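Local coordinates for cell division control protein 45 cdc45 putative (Entamoeba histolytica, PDB 6CC2), which probably belongs to the replicative helicase assembly that unwinds DNA, as Cdc45 of other eukaryotes does, and is related to the RecJ/DHH phosphoesterases, at residues N13-R18 against V77-F82; T24-V29 against S54-N59; A475-F480 against V521-R526; Q506-S511 against V530-A535. One frame throughout, in Å; residues are numbered along the deposited sequence. Where two conformers were deposited one is given.

Interaction 1 (N13-R18 against V77-F82); sequences NGLRNR and VHTVFF
OG1 of Thr-79 is gripped from the guanidinium edge of Arg-18: NH1 donates to it at 2.8 Å, and NE adds a weak second bond at 3.3 Å. The contact seats helix 8-20 against strand 77-83, an inner strand of the parallel sheet in the N-terminal alpha/beta domain, a domain that probably corresponds to the DHH domain of RecJ-like proteins. The helix and strand segments run roughly antiparallel, with 148° between their directions.

NE makes its stronger bond to ND1 of His-78 at 2.9 Å, lying close to the guanidinium plane but tilted out of the imidazole plane. One arginine therefore touches that ring twice. Its CB sits over a face, a CH-pi contact with CB 3.6 Å from the centroid of the His-78 ring, while the chain folds back at chi3 (-64°) to carry NE round to ND1. The two flat groups stand 64° apart. Two neighbouring side chains grip the guanidinium along one edge, which should restrain its rotation, and Phe-102 of the next strand adds a cation-pi contact.

One helical turn before Arg-18, Leu-15 supplies the apolar part. Its CD2 lies 3.8 Å from CG2 of Thr-79, and the same methyl meets the Phe-81 ring at its edge, with CD2 4.3 Å from CE1.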
# COMPACT_ATOMS: atom_id res chain seq x y z
N ASN A 13 13.64 -22.21 -17.16
CA ASN A 13 14.30 -22.72 -18.36
C ASN A 13 13.63 -22.16 -19.61
O ASN A 13 14.30 -21.87 -20.61
CB ASN A 13 14.28 -24.24 -18.37
CG ASN A 13 15.33 -24.85 -17.46
OD1 ASN A 13 16.29 -24.18 -17.07
ND2 ASN A 13 15.16 -26.12 -17.13
N GLY A 14 12.30 -22.03 -19.58
CA GLY A 14 11.60 -21.45 -20.71
C GLY A 14 11.98 -20.00 -20.93
O GLY A 14 12.21 -19.57 -22.06
N LEU A 15 12.08 -19.23 -19.84
CA LEU A 15 12.54 -17.85 -19.95
C LEU A 15 13.92 -17.79 -20.57
O LEU A 15 14.17 -17.02 -21.51
CB LEU A 15 12.55 -17.19 -18.57
CG LEU A 15 11.25 -17.12 -17.80
CD1 LEU A 15 11.54 -16.48 -16.44
CD2 LEU A 15 10.18 -16.30 -18.53
N ARG A 16 14.84 -18.62 -20.07
CA ARG A 16 16.20 -18.64 -20.61
C ARG A 16 16.21 -19.02 -22.09
O ARG A 16 16.89 -18.37 -22.89
CB ARG A 16 17.07 -19.60 -19.80
CG ARG A 16 17.57 -19.05 -18.48
CD ARG A 16 18.56 -20.02 -17.82
NE ARG A 16 17.87 -21.10 -17.11
CZ ARG A 16 17.92 -21.30 -15.79
NH1 ARG A 16 18.63 -20.50 -15.01
NH2 ARG A 16 17.25 -22.31 -15.25
N ASN A 17 15.49 -20.08 -22.46
CA ASN A 17 15.49 -20.52 -23.84
C ASN A 17 14.92 -19.46 -24.77
O ASN A 17 15.45 -19.22 -25.86
CB ASN A 17 14.71 -21.83 -23.98
CG ASN A 17 15.48 -23.01 -23.45
OD1 ASN A 17 16.69 -22.92 -23.22
ND2 ASN A 17 14.80 -24.13 -23.25
N ARG A 18 13.81 -18.83 -24.37
CA ARG A 18 13.22 -17.80 -25.21
C ARG A 18 14.06 -16.53 -25.19
O ARG A 18 14.06 -15.78 -26.16
CB ARG A 18 11.79 -17.53 -24.76
CG ARG A 18 10.89 -18.76 -24.91
CD ARG A 18 9.40 -18.42 -24.68
NE ARG A 18 9.10 -17.95 -23.33
CZ ARG A 18 8.81 -18.75 -22.29
NH1 ARG A 18 8.52 -18.20 -21.12
NH2 ARG A 18 8.83 -20.07 -22.42
N VAL A 77 8.31 -9.29 -27.32
CA VAL A 77 7.87 -9.77 -26.02
C VAL A 77 7.36 -11.20 -26.16
O VAL A 77 6.43 -11.48 -26.92
CB VAL A 77 6.79 -8.84 -25.43
CG1 VAL A 77 6.30 -9.38 -24.09
CG2 VAL A 77 7.36 -7.45 -25.27
N HIS A 78 7.99 -12.12 -25.41
CA HIS A 78 7.62 -13.53 -25.42
C HIS A 78 6.89 -13.97 -24.16
O HIS A 78 6.20 -14.99 -24.19
CB HIS A 78 8.87 -14.41 -25.60
CG HIS A 78 9.86 -14.33 -24.47
ND1 HIS A 78 9.80 -15.15 -23.36
CD2 HIS A 78 10.94 -13.53 -24.28
CE1 HIS A 78 10.80 -14.87 -22.55
NE2 HIS A 78 11.51 -13.89 -23.09
N THR A 79 7.02 -13.22 -23.07
CA THR A 79 6.45 -13.59 -21.80
C THR A 79 5.95 -12.32 -21.12
O THR A 79 6.61 -11.28 -21.21
CB THR A 79 7.48 -14.27 -20.89
OG1 THR A 79 8.00 -15.43 -21.51
CG2 THR A 79 6.86 -14.67 -19.57
N VAL A 80 4.81 -12.41 -20.45
CA VAL A 80 4.33 -11.32 -19.61
C VAL A 80 4.09 -11.85 -18.21
O VAL A 80 3.63 -12.98 -18.02
CB VAL A 80 3.04 -10.67 -20.17
CG1 VAL A 80 3.31 -10.12 -21.54
CG2 VAL A 80 1.89 -11.66 -20.18
N PHE A 81 4.42 -11.02 -17.22
CA PHE A 81 4.07 -11.23 -15.82
C PHE A 81 3.11 -10.13 -15.42
O PHE A 81 3.38 -8.96 -15.69
CB PHE A 81 5.30 -11.17 -14.92
CG PHE A 81 6.16 -12.37 -15.00
CD1 PHE A 81 7.10 -12.51 -16.02
CD2 PHE A 81 6.06 -13.38 -14.04
CE1 PHE A 81 7.92 -13.62 -16.07
CE2 PHE A 81 6.89 -14.49 -14.11
CZ PHE A 81 7.80 -14.61 -15.13
N PHE A 82 2.01 -10.50 -14.78
CA PHE A 82 1.08 -9.56 -14.16
C PHE A 82 1.31 -9.65 -12.65
O PHE A 82 1.19 -10.74 -12.06
CB PHE A 82 -0.36 -9.91 -14.51
CG PHE A 82 -0.66 -9.85 -16.00
CD1 PHE A 82 -0.08 -8.88 -16.81
CD2 PHE A 82 -1.50 -10.78 -16.57
CE1 PHE A 82 -0.35 -8.83 -18.17
CE2 PHE A 82 -1.78 -10.73 -17.94
CZ PHE A 82 -1.20 -9.75 -18.74

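Interaction 2 (T24-V29 against S54-N59); sequences TIQLYV and SAVPVN
The Tyr-28 ring lies side by side with Val-56, whose CB sits over one face, 4.1 Å from the ring centroid and offset toward the rim. The two residues are a parallel bridge pair in the beta-alpha-beta crossover of strand 24-29, helix 33-48 and strand 53-57, at the edge of the Rossmann-like parallel sheet. Val-58 closes on the ring from another direction, its CG1 meeting the edge 3.8 Å from CD2 of Tyr-28.

Val-56 spreads its branches: CG1 follows the tyrosine, whereas CG2 reaches 3.5 Å from CG of Gln-26. The glutamine runs extended beyond CG (chi2 178°), which brings its amide alongside the ring's far end, and OH of Tyr-28 donates to OE1 of Gln-26 at 2.7 Å from well above the carbonyl plane. Leu-27, Val-29, Ala-55 and Pro-57 face the other way, where helices 33-48 and 374-385 pack.

Five backbone bonds zip the strands in parallel register, the shortest from Val-56 N to Leu-27 O at 2.7 Å. Val-29 O receives both Val-58 N and the indole NE1 of Trp-374. At the opposite end, a water accepts from NE2 of Gln-26 at 3.0 Å and lies equally far from OG of Ser-54.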
# COMPACT_ATOMS: atom_id res chain seq x y z
N THR A 24 11.88 -10.73 -25.22
CA THR A 24 11.93 -10.02 -23.95
C THR A 24 10.76 -10.39 -23.04
O THR A 24 9.77 -11.01 -23.46
CB THR A 24 11.93 -8.49 -24.18
OG1 THR A 24 10.63 -8.08 -24.62
CG2 THR A 24 12.97 -8.10 -25.21
N ILE A 25 10.89 -10.02 -21.78
CA ILE A 25 9.89 -10.26 -20.75
C ILE A 25 9.29 -8.91 -20.35
O ILE A 25 10.02 -7.95 -20.09
CB ILE A 25 10.49 -10.95 -19.51
CG1 ILE A 25 11.16 -12.27 -19.91
CG2 ILE A 25 9.43 -11.19 -18.46
CD1 ILE A 25 12.13 -12.79 -18.85
N GLN A 26 7.96 -8.84 -20.30
CA GLN A 26 7.24 -7.64 -19.94
C GLN A 26 6.55 -7.89 -18.60
O GLN A 26 5.80 -8.86 -18.46
CB GLN A 26 6.21 -7.31 -21.02
CG GLN A 26 5.97 -5.87 -21.24
CD GLN A 26 4.97 -5.65 -22.36
OE1 GLN A 26 4.15 -6.53 -22.62
NE2 GLN A 26 5.01 -4.49 -22.99
N LEU A 27 6.81 -7.02 -17.62
CA LEU A 27 6.22 -7.17 -16.30
C LEU A 27 5.29 -6.00 -16.02
O LEU A 27 5.74 -4.85 -15.99
CB LEU A 27 7.31 -7.26 -15.22
CG LEU A 27 8.25 -8.46 -15.40
CD1 LEU A 27 9.54 -8.03 -16.08
CD2 LEU A 27 8.52 -9.13 -14.07
N TYR A 28 4.01 -6.30 -15.88
CA TYR A 28 2.98 -5.30 -15.59
C TYR A 28 2.82 -5.19 -14.07
O TYR A 28 2.54 -6.18 -13.40
CB TYR A 28 1.66 -5.72 -16.24
CG TYR A 28 1.65 -5.76 -17.75
CD1 TYR A 28 2.47 -6.63 -18.46
CD2 TYR A 28 0.82 -4.93 -18.48
CE1 TYR A 28 2.48 -6.65 -19.84
CE2 TYR A 28 0.79 -4.95 -19.86
CZ TYR A 28 1.63 -5.81 -20.54
OH TYR A 28 1.61 -5.82 -21.91
N VAL A 29 3.02 -3.99 -13.55
CA VAL A 29 3.17 -3.78 -12.12
C VAL A 29 2.05 -2.87 -11.65
O VAL A 29 1.96 -1.72 -12.09
CB VAL A 29 4.54 -3.17 -11.79
CG1 VAL A 29 4.72 -3.08 -10.28
CG2 VAL A 29 5.65 -3.98 -12.42
N SER A 54 11.31 -5.57 -19.24
CA SER A 54 10.85 -4.20 -19.17
C SER A 54 9.68 -4.14 -18.20
O SER A 54 9.01 -5.14 -17.94
CB SER A 54 10.45 -3.67 -20.54
OG SER A 54 9.41 -4.44 -21.11
N ALA A 55 9.47 -2.95 -17.63
CA ALA A 55 8.38 -2.74 -16.70
C ALA A 55 7.26 -1.98 -17.38
O ALA A 55 7.50 -1.05 -18.14
CB ALA A 55 8.86 -1.96 -15.47
N VAL A 56 6.03 -2.35 -17.09
CA VAL A 56 4.84 -1.63 -17.53
C VAL A 56 4.02 -1.29 -16.29
O VAL A 56 3.24 -2.10 -15.81
CB VAL A 56 4.01 -2.46 -18.52
CG1 VAL A 56 2.80 -1.68 -18.98
CG2 VAL A 56 4.86 -2.88 -19.70
N PRO A 57 4.17 -0.09 -15.76
CA PRO A 57 3.34 0.30 -14.60
C PRO A 57 1.90 0.52 -15.04
O PRO A 57 1.63 1.36 -15.91
CB PRO A 57 3.99 1.60 -14.10
CG PRO A 57 5.38 1.59 -14.67
CD PRO A 57 5.22 0.91 -16.03
N VAL A 58 0.97 -0.22 -14.45
CA VAL A 58 -0.45 -0.13 -14.81
C VAL A 58 -1.25 0.32 -13.60
O VAL A 58 -1.04 -0.17 -12.49
CB VAL A 58 -1.00 -1.47 -15.34
CG1 VAL A 58 -0.37 -1.80 -16.69
CG2 VAL A 58 -0.78 -2.61 -14.32
N ASN A 59 -2.18 1.24 -13.86
CA ASN A 59 -3.04 1.81 -12.83
C ASN A 59 -4.46 1.24 -12.83
O ASN A 59 -5.19 1.48 -11.86
CB ASN A 59 -3.10 3.34 -13.00
CG ASN A 59 -3.53 3.78 -14.41
OD1 ASN A 59 -3.15 3.17 -15.43
ND2 ASN A 59 -4.32 4.85 -14.47
O HOH W 1 7.38 -2.70 -22.48

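Interaction 3 (A475-F480 against V521-R526); sequences AEKKTF and VTEIHR. With EDO (1,2-ethanediol), chain G; EDO (1,2-ethanediol), chain D.
Strand 479-485 pairs antiparallel with strand 519-525 in the mixed sheet of the C-terminal domain, consistent with the DHHA1 domain of the family. The pairing starts just after the turn from strand 468-474, where Lys-478 and Thr-479 form a G1 beta bulge opposite Asp-474. Phe-480 and Ile-524 are a hydrogen-bonded pair, each backbone N giving a 2.9 Å bond to the other's O; two residues nearer the turn, Lys-478 O accepts from the N of Arg-526.

Side chains divide by face. CB of Phe-480 packs 3.7 Å from CG1 of Ile-524, while the phenyl ring meets Arg-526 O at its edge. On the other face, Glu-523 swings CG away from its own N (chi1 -172°) and extends toward the turn. Its OE1 forms a salt bridge with NZ of Lys-477 at 2.8 Å, met on the syn side, and OE2 accepts from OG1 of Thr-479 at 2.7 Å, on the anti side. A water joins Lys-478 O and ND1 of His-525.

With a bond on each oxygen, the carboxylate is restrained from turning; the adjacent ammonium would probably keep it ionised, tying the exposed turn to the neighbouring strand.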
# COMPACT_ATOMS: atom_id res chain seq x y z
N ALA A 475 -14.35 25.84 -6.71
CA ALA A 475 -15.17 27.03 -6.84
C ALA A 475 -14.93 27.75 -8.16
O ALA A 475 -15.85 28.34 -8.72
CB ALA A 475 -14.90 27.99 -5.68
N GLU A 476 -13.69 27.70 -8.67
CA GLU A 476 -13.39 28.33 -9.95
C GLU A 476 -14.11 27.63 -11.10
O GLU A 476 -14.67 28.30 -11.98
CB GLU A 476 -11.88 28.32 -10.19
CG GLU A 476 -11.45 28.88 -11.54
CD GLU A 476 -11.79 30.36 -11.70
OE1 GLU A 476 -12.30 30.97 -10.74
OE2 GLU A 476 -11.54 30.91 -12.80
N LYS A 477 -14.13 26.31 -11.10
CA LYS A 477 -14.80 25.56 -12.15
C LYS A 477 -16.30 25.44 -11.93
O LYS A 477 -17.02 25.03 -12.84
CB LYS A 477 -14.18 24.16 -12.26
CG LYS A 477 -14.34 23.49 -13.61
CD LYS A 477 -13.40 22.29 -13.73
CE LYS A 477 -13.75 21.42 -14.93
NZ LYS A 477 -12.88 20.22 -15.01
N LYS A 478 -16.80 25.80 -10.74
CA LYS A 478 -18.22 25.68 -10.41
C LYS A 478 -18.65 24.21 -10.38
O LYS A 478 -19.73 23.86 -10.86
CB LYS A 478 -19.07 26.49 -11.40
CG LYS A 478 -18.59 27.91 -11.63
CD LYS A 478 -18.63 28.73 -10.35
CE LYS A 478 -18.26 30.19 -10.59
NZ LYS A 478 -16.79 30.39 -10.80
N THR A 479 -17.81 23.36 -9.80
CA THR A 479 -18.04 21.93 -9.78
C THR A 479 -17.70 21.38 -8.40
O THR A 479 -17.05 22.05 -7.58
CB THR A 479 -17.18 21.20 -10.81
OG1 THR A 479 -15.79 21.41 -10.49
CG2 THR A 479 -17.47 21.69 -12.23
N PHE A 480 -18.12 20.15 -8.16
CA PHE A 480 -17.54 19.30 -7.13
C PHE A 480 -16.71 18.22 -7.81
O PHE A 480 -17.19 17.56 -8.74
CB PHE A 480 -18.59 18.63 -6.25
CG PHE A 480 -19.23 19.55 -5.23
CD1 PHE A 480 -18.62 19.76 -4.01
CD2 PHE A 480 -20.41 20.22 -5.52
CE1 PHE A 480 -19.18 20.61 -3.09
CE2 PHE A 480 -20.98 21.08 -4.59
CZ PHE A 480 -20.37 21.27 -3.38
N VAL A 521 -12.63 8.83 -9.94
CA VAL A 521 -12.80 10.27 -9.89
C VAL A 521 -13.81 10.69 -10.95
O VAL A 521 -13.70 10.27 -12.11
CB VAL A 521 -11.47 11.01 -10.13
CG1 VAL A 521 -11.66 12.51 -10.00
CG2 VAL A 521 -10.41 10.53 -9.14
N THR A 522 -14.79 11.48 -10.55
CA THR A 522 -15.69 12.13 -11.50
C THR A 522 -15.87 13.57 -11.04
O THR A 522 -15.17 14.04 -10.14
CB THR A 522 -17.02 11.36 -11.64
OG1 THR A 522 -17.82 11.98 -12.68
CG2 THR A 522 -17.81 11.36 -10.35
N GLU A 523 -16.80 14.29 -11.66
CA GLU A 523 -16.99 15.71 -11.38
C GLU A 523 -18.42 16.07 -11.74
O GLU A 523 -18.95 15.59 -12.74
CB GLU A 523 -16.00 16.54 -12.19
CG GLU A 523 -15.97 18.01 -11.86
CD GLU A 523 -14.82 18.74 -12.55
OE1 GLU A 523 -14.46 18.32 -13.67
OE2 GLU A 523 -14.28 19.70 -11.97
N ILE A 524 -19.05 16.90 -10.91
CA ILE A 524 -20.41 17.33 -11.15
C ILE A 524 -20.47 18.85 -11.11
O ILE A 524 -19.62 19.52 -10.51
CB ILE A 524 -21.39 16.74 -10.11
CG1 ILE A 524 -21.06 17.28 -8.70
CG2 ILE A 524 -21.31 15.23 -10.10
CD1 ILE A 524 -22.08 16.90 -7.66
N HIS A 525 -21.52 19.40 -11.75
CA HIS A 525 -21.82 20.81 -11.56
C HIS A 525 -22.21 21.06 -10.10
O HIS A 525 -22.92 20.25 -9.50
CB HIS A 525 -22.96 21.25 -12.47
CG HIS A 525 -22.63 21.17 -13.93
ND1 HIS A 525 -21.70 21.99 -14.53
CD2 HIS A 525 -23.11 20.36 -14.90
CE1 HIS A 525 -21.61 21.68 -15.81
NE2 HIS A 525 -22.46 20.69 -16.06
N ARG A 526 -21.73 22.16 -9.54
CA ARG A 526 -21.98 22.42 -8.12
C ARG A 526 -23.47 22.36 -7.81
O ARG A 526 -23.86 21.77 -6.79
CB ARG A 526 -21.41 23.79 -7.71
CG ARG A 526 -22.20 24.50 -6.58
CD ARG A 526 -21.37 24.95 -5.38
NE ARG A 526 -20.69 26.21 -5.60
CZ ARG A 526 -20.41 27.10 -4.63
NH1 ARG A 526 -20.74 26.87 -3.38
NH2 ARG A 526 -19.78 28.21 -4.96
C1 EDO G . -19.73 18.88 -15.16
O1 EDO G . -19.64 17.45 -15.16
C2 EDO G . -18.36 19.49 -14.93
O2 EDO G . -17.44 19.01 -15.91
C1 EDO D . -24.32 16.63 -12.99
O1 EDO D . -23.37 17.68 -12.92
C2 EDO D . -24.22 15.86 -11.69
O2 EDO D . -25.29 15.04 -11.56
O HOH W 2 -21.48 24.54 -12.88

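Interaction 4 (Q506-S511 against V530-A535); sequences QNMKIS and VKYKKA
Three torsions shape the side chain of Met-508, present as selenomethionine: chi1 of -65° sets CG beside the backbone N, and bends at chi2 (-63°) and chi3 (95°) curl the selenium and terminal methyl onto CB of Ala-535. CE lies 3.7 Å and SE 3.8 Å from that CB. The contact brings the C-terminal end of helix 494-508 against helix 529-537, beside the mixed sheet of the C-terminal domain.

Lys-531, one turn before Ala-535, runs fully extended across the selenium, its CE 3.9 Å from SE. The lysine thus offers aliphatic carbon here rather than charge. Between these two positions on the helix, Tyr-532 receives CG of Met-508 at its ring edge, with CG 4.3 Å from CD1.

A Schellman motif with Lys-509 as the C-prime residue, at positive phi, ends the first helix and redirects the chain. Ile-510 then reaches back, crossing Tyr-532 at about a right angle, its CD1 3.9 Å from CE1 of the ring. Tyr-532 is buried, and Ile-524 and Phe-429 of the sheet also touch it.

No direct hydrogen bond joins the segments; one water accepts from ND2 of Asn-507 at 3.0 Å and donates to Ala-535 O at 3.3 Å. Cohesion therefore rests chiefly on apolar contact, with solvent bridging the polar atoms at its margin.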
# COMPACT_ATOMS: atom_id res chain seq x y z
N GLN A 506 -22.89 7.11 -15.14
CA GLN A 506 -23.52 6.90 -16.44
C GLN A 506 -24.92 7.50 -16.48
O GLN A 506 -25.32 8.12 -17.47
CB GLN A 506 -23.58 5.41 -16.76
CG GLN A 506 -22.54 4.93 -17.75
CD GLN A 506 -22.69 5.56 -19.13
OE1 GLN A 506 -21.71 5.71 -19.86
NE2 GLN A 506 -23.92 5.92 -19.50
N ASN A 507 -25.70 7.31 -15.41
CA ASN A 507 -27.05 7.85 -15.37
C ASN A 507 -27.04 9.37 -15.37
O ASN A 507 -27.96 9.99 -15.92
CB ASN A 507 -27.79 7.33 -14.13
CG ASN A 507 -28.02 5.85 -14.18
OD1 ASN A 507 -28.01 5.25 -15.24
ND2 ASN A 507 -28.24 5.25 -13.01
N MSE A 508 -26.03 9.99 -14.75
CA MSE A 508 -25.93 11.43 -14.67
C MSE A 508 -25.24 12.03 -15.89
O MSE A 508 -25.22 13.24 -16.06
CB MSE A 508 -25.17 11.82 -13.42
CG MSE A 508 -25.88 11.47 -12.10
SE MSE A 508 -27.56 12.42 -11.94
CE MSE A 508 -28.78 11.08 -12.63
N LYS A 509 -24.67 11.16 -16.73
CA LYS A 509 -23.89 11.58 -17.89
C LYS A 509 -22.73 12.49 -17.47
O LYS A 509 -22.48 13.55 -18.07
CB LYS A 509 -24.77 12.23 -18.96
CG LYS A 509 -24.48 11.76 -20.36
CD LYS A 509 -24.77 10.27 -20.54
CE LYS A 509 -24.52 9.82 -21.96
NZ LYS A 509 -23.11 10.01 -22.38
N ILE A 510 -22.02 12.07 -16.44
CA ILE A 510 -20.77 12.69 -16.03
C ILE A 510 -19.64 11.71 -16.30
O ILE A 510 -19.84 10.49 -16.39
CB ILE A 510 -20.80 13.12 -14.54
CG1 ILE A 510 -21.12 11.93 -13.63
CG2 ILE A 510 -21.82 14.23 -14.35
CD1 ILE A 510 -21.21 12.29 -12.15
N SER A 511 -18.43 12.24 -16.41
CA SER A 511 -17.29 11.45 -16.87
C SER A 511 -16.49 10.87 -15.72
O SER A 511 -16.31 11.51 -14.68
CB SER A 511 -16.38 12.31 -17.75
OG SER A 511 -17.12 12.99 -18.73
N VAL A 530 -27.23 17.82 -4.81
CA VAL A 530 -28.37 17.07 -4.28
C VAL A 530 -28.85 16.04 -5.30
O VAL A 530 -29.09 14.88 -4.94
CB VAL A 530 -29.50 18.03 -3.87
CG1 VAL A 530 -30.80 17.30 -3.64
CG2 VAL A 530 -29.09 18.78 -2.60
N LYS A 531 -28.93 16.43 -6.56
CA LYS A 531 -29.32 15.51 -7.62
C LYS A 531 -28.38 14.31 -7.66
O LYS A 531 -28.82 13.15 -7.75
CB LYS A 531 -29.31 16.25 -8.96
CG LYS A 531 -29.67 15.39 -10.16
CD LYS A 531 -29.56 16.20 -11.45
CE LYS A 531 -29.98 15.37 -12.66
NZ LYS A 531 -29.83 16.14 -13.92
N TYR A 532 -27.08 14.57 -7.59
CA TYR A 532 -26.09 13.49 -7.60
C TYR A 532 -26.20 12.59 -6.38
O TYR A 532 -26.12 11.36 -6.48
CB TYR A 532 -24.69 14.07 -7.69
CG TYR A 532 -23.63 13.01 -7.61
CD1 TYR A 532 -23.39 12.16 -8.68
CD2 TYR A 532 -22.91 12.80 -6.45
CE1 TYR A 532 -22.45 11.17 -8.60
CE2 TYR A 532 -21.96 11.82 -6.37
CZ TYR A 532 -21.74 11.00 -7.45
OH TYR A 532 -20.81 10.01 -7.36
N LYS A 533 -26.40 13.19 -5.19
CA LYS A 533 -26.53 12.36 -4.00
C LYS A 533 -27.75 11.46 -4.10
O LYS A 533 -27.70 10.28 -3.70
CB LYS A 533 -26.61 13.25 -2.75
CG LYS A 533 -25.25 13.91 -2.41
CD LYS A 533 -25.42 15.15 -1.51
CE LYS A 533 -25.58 14.79 -0.08
NZ LYS A 533 -25.77 16.03 0.79
N LYS A 534 -28.85 11.98 -4.65
CA LYS A 534 -30.06 11.17 -4.79
C LYS A 534 -29.84 10.03 -5.79
O LYS A 534 -30.31 8.90 -5.56
CB LYS A 534 -31.24 12.04 -5.22
CG LYS A 534 -31.69 13.03 -4.15
CD LYS A 534 -32.94 13.80 -4.57
CE LYS A 534 -32.69 14.65 -5.82
NZ LYS A 534 -33.77 15.65 -6.05
N ALA A 535 -29.15 10.31 -6.89
CA ALA A 535 -28.87 9.28 -7.89
C ALA A 535 -27.94 8.21 -7.34
O ALA A 535 -28.13 7.01 -7.61
CB ALA A 535 -28.24 9.92 -9.14
O HOH W 3 -29.08 6.93 -10.72

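In the fold
The four contacts fall into two pairs. Interactions 1 and 2, with centres 13 Å apart, share the N-terminal parallel sheet: strands 77-83 and 24-29 are neighbours, joined by backbone bonds between Phe-81 and both Gln-26 and Tyr-28. Residues 24-29 and 54-59 both come between the two segments of interaction 1. Interactions 3 and 4, 12 Å apart, alternate their segments along the chain and meet where Thr-522 OG1 bonds Ser-511 O and Ile-510 packs on Ile-524, so helices 494-508 and 529-537 pack together beside strand 519-525. The pairs belong to different sheets, near opposite ends of the sequence: interactions 1 and 3 have centres 46 Å apart, though the nearest atoms of interactions 2 and 3 are about 10 Å apart.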